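Local coordinates for protein sarcosine oxidase (Pyrococcus horikoshii, PDB 1Y56) that probably oxidises L-proline as the beta subunit of a flavin-dependent dehydrogenase complex, binding FAD and FMN, at residues 168-173 and 187-192. Residues are numbered along the deposited sequence; the frame is centred on the assembly and turned at random.
Sequences EYTEVK and TNKGII. With FAD (flavin-adenine dinucleotide), chain I.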
# COMPACT_ATOMS: atom_id res chain seq x y z
N GLU B 168 9.38 -39.81 -4.33
CA GLU B 168 8.11 -39.15 -4.08
C GLU B 168 7.91 -37.73 -4.58
O GLU B 168 7.03 -37.51 -5.40
CB GLU B 168 7.62 -39.32 -2.65
CG GLU B 168 6.45 -40.28 -2.59
CD GLU B 168 6.07 -40.68 -1.18
OE1 GLU B 168 6.90 -40.47 -0.27
OE2 GLU B 168 4.96 -41.20 -0.98
N TYR B 169 8.63 -36.74 -4.13
CA TYR B 169 8.25 -35.45 -4.69
C TYR B 169 9.12 -35.14 -5.91
O TYR B 169 9.91 -34.20 -5.94
CB TYR B 169 8.10 -34.36 -3.62
CG TYR B 169 6.80 -34.50 -2.82
CD1 TYR B 169 6.65 -35.52 -1.87
CD2 TYR B 169 5.72 -33.63 -3.03
CE1 TYR B 169 5.48 -35.67 -1.15
CE2 TYR B 169 4.53 -33.77 -2.30
CZ TYR B 169 4.41 -34.80 -1.37
OH TYR B 169 3.24 -34.97 -0.64
N THR B 170 8.95 -35.98 -6.91
CA THR B 170 9.82 -36.05 -8.07
C THR B 170 8.96 -36.14 -9.34
O THR B 170 8.29 -37.15 -9.59
CB THR B 170 10.79 -37.27 -7.95
OG1 THR B 170 11.27 -37.37 -6.61
CG2 THR B 170 11.98 -37.14 -8.91
N GLU B 171 8.99 -35.06 -10.12
CA GLU B 171 8.17 -34.95 -11.33
C GLU B 171 9.01 -35.17 -12.58
O GLU B 171 10.14 -34.69 -12.67
CB GLU B 171 7.49 -33.59 -11.38
CG GLU B 171 6.50 -33.45 -12.51
CD GLU B 171 5.52 -32.31 -12.29
OE1 GLU B 171 5.22 -32.00 -11.12
OE2 GLU B 171 5.05 -31.73 -13.30
N VAL B 172 8.45 -35.93 -13.52
CA VAL B 172 9.06 -36.09 -14.82
C VAL B 172 8.65 -34.90 -15.67
O VAL B 172 7.48 -34.50 -15.69
CB VAL B 172 8.62 -37.38 -15.48
CG1 VAL B 172 8.98 -37.41 -16.97
CG2 VAL B 172 9.25 -38.54 -14.75
N LYS B 173 9.64 -34.33 -16.35
CA LYS B 173 9.44 -33.17 -17.19
C LYS B 173 9.85 -33.41 -18.65
O LYS B 173 9.27 -32.82 -19.55
CB LYS B 173 10.16 -31.96 -16.58
CG LYS B 173 9.29 -31.17 -15.58
CD LYS B 173 10.05 -30.65 -14.34
CE LYS B 173 10.86 -29.35 -14.58
NZ LYS B 173 12.04 -29.56 -15.46
N THR B 187 14.06 -34.91 -14.89
CA THR B 187 13.10 -34.55 -13.83
C THR B 187 13.36 -33.17 -13.23
O THR B 187 14.32 -32.48 -13.59
CB THR B 187 13.02 -35.59 -12.67
OG1 THR B 187 14.09 -35.35 -11.74
CG2 THR B 187 13.07 -37.03 -13.17
N ASN B 188 12.50 -32.78 -12.30
CA ASN B 188 12.68 -31.57 -11.51
C ASN B 188 13.81 -31.67 -10.49
O ASN B 188 14.09 -30.70 -9.80
CB ASN B 188 11.37 -31.20 -10.80
CG ASN B 188 11.00 -32.17 -9.68
OD1 ASN B 188 10.53 -31.75 -8.64
ND2 ASN B 188 11.20 -33.47 -9.89
N LYS B 189 14.45 -32.83 -10.40
CA LYS B 189 15.55 -33.06 -9.47
C LYS B 189 16.77 -33.75 -10.14
O LYS B 189 17.50 -34.52 -9.50
CB LYS B 189 15.06 -33.89 -8.29
CG LYS B 189 14.31 -33.08 -7.29
CD LYS B 189 13.59 -33.97 -6.28
CE LYS B 189 12.96 -33.10 -5.19
NZ LYS B 189 12.36 -33.92 -4.10
N GLY B 190 16.97 -33.48 -11.42
CA GLY B 190 18.11 -34.05 -12.16
C GLY B 190 17.64 -35.08 -13.17
O GLY B 190 16.44 -35.34 -13.28
N ILE B 191 18.59 -35.67 -13.91
CA ILE B 191 18.25 -36.69 -14.90
C ILE B 191 18.60 -38.07 -14.35
O ILE B 191 19.56 -38.21 -13.61
CB ILE B 191 18.83 -36.38 -16.35
CG1 ILE B 191 19.79 -37.48 -16.87
CG2 ILE B 191 19.38 -34.93 -16.45
CD1 ILE B 191 21.32 -37.28 -16.57
N ILE B 192 17.78 -39.06 -14.68
CA ILE B 192 18.09 -40.45 -14.35
C ILE B 192 18.36 -41.18 -15.64
O ILE B 192 17.53 -41.15 -16.55
CB ILE B 192 16.94 -41.15 -13.62
CG1 ILE B 192 16.65 -40.46 -12.30
CG2 ILE B 192 17.27 -42.61 -13.37
CD1 ILE B 192 15.39 -40.91 -11.62
PA FAD I . -3.22 -42.78 -10.62
O1A FAD I . -3.76 -41.43 -10.99
O2A FAD I . -3.66 -43.38 -9.31
O5B FAD I . -1.62 -42.74 -10.72
C5B FAD I . -0.97 -41.91 -11.67
C4B FAD I . 0.11 -41.16 -10.90
O4B FAD I . 1.02 -40.59 -11.83
C3B FAD I . -0.45 -40.01 -10.06
O3B FAD I . -0.23 -40.28 -8.67
C2B FAD I . 0.32 -38.79 -10.53
O2B FAD I . 0.85 -37.99 -9.48
C1B FAD I . 1.50 -39.37 -11.27
N9A FAD I . 2.02 -38.44 -12.29
C8A FAD I . 1.34 -37.73 -13.20
N7A FAD I . 2.22 -36.99 -13.91
C5A FAD I . 3.45 -37.24 -13.43
C6A FAD I . 4.73 -36.79 -13.75
N6A FAD I . 4.91 -35.90 -14.76
N1A FAD I . 5.78 -37.24 -13.06
C2A FAD I . 5.63 -38.13 -12.05
N3A FAD I . 4.41 -38.58 -11.71
C4A FAD I . 3.32 -38.15 -12.40
N1 FAD I . -11.29 -48.38 -10.08
C2 FAD I . -11.64 -49.61 -9.68
O2 FAD I . -11.01 -50.59 -10.12
N3 FAD I . -12.65 -49.83 -8.82
C4 FAD I . -13.37 -48.82 -8.29
O4 FAD I . -14.31 -49.05 -7.48
C4X FAD I . -13.08 -47.52 -8.66
N5 FAD I . -13.76 -46.45 -8.19
C5X FAD I . -13.43 -45.19 -8.57
C6 FAD I . -14.16 -44.11 -8.05
C7 FAD I . -13.84 -42.80 -8.42
C7M FAD I . -14.64 -41.64 -7.85
C8 FAD I . -12.79 -42.57 -9.32
C8M FAD I . -12.41 -41.21 -9.75
C9 FAD I . -12.06 -43.65 -9.84
C9A FAD I . -12.37 -44.96 -9.47
N10 FAD I . -11.65 -45.97 -9.99
C10 FAD I . -11.96 -47.31 -9.62
C1' FAD I . -10.58 -45.71 -10.94
C2' FAD I . -9.23 -45.93 -10.31
O2' FAD I . -9.04 -44.91 -9.34
C3' FAD I . -8.17 -45.78 -11.38
O3' FAD I . -8.46 -46.67 -12.47
C4' FAD I . -6.81 -46.09 -10.80
O4' FAD I . -6.51 -45.24 -9.68
C5' FAD I . -5.73 -45.93 -11.86
O5' FAD I . -4.50 -46.02 -11.15
P FAD I . -3.20 -45.39 -11.80
O1P FAD I . -3.18 -45.80 -13.25
O2P FAD I . -2.06 -45.71 -10.88
O3P FAD I . -3.59 -43.82 -11.78
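Val172 and Thr187 form an antiparallel, non-hydrogen-bonded pair where the strand that receives the FAD adenine meets the hairpin turn at 187-190. Just before this pair, Glu171 O accepts the backbone N of Asn188 at 3.1 Å. Lys189 reaches along 168-173 with its chain extended, and its NZ comes from above the carbonyl plane of Tyr169 to bond the O at 3.1 Å. The turn is braced from within by Thr187: with chi1 at 82°, OG1 lies between its own backbone N and carbonyl carbon, where it takes the N-H of Lys189 in an ST turn and donates to Gly190 O at 2.8 Å. A valine here would probably cost the turn both bonds, leaving the Lys189 amide without this acceptor. On the side of 168-173 turned from the hairpin, both hydrogen bonds to the adenine come from the backbone of Val172: its N gives a nearly straight 3.0 Å bond to FAD N1A (174°), and FAD N6A donates to its O, while Glu171 CG and Val172 CB pack against the ring. Beyond the contact, Thr170 and Val172 pack on Ile34 of strand 31-34, while strands 172-177, 182-187 and 190-193 form a three-stranded antiparallel sheet beside the dinucleotide-binding sheet.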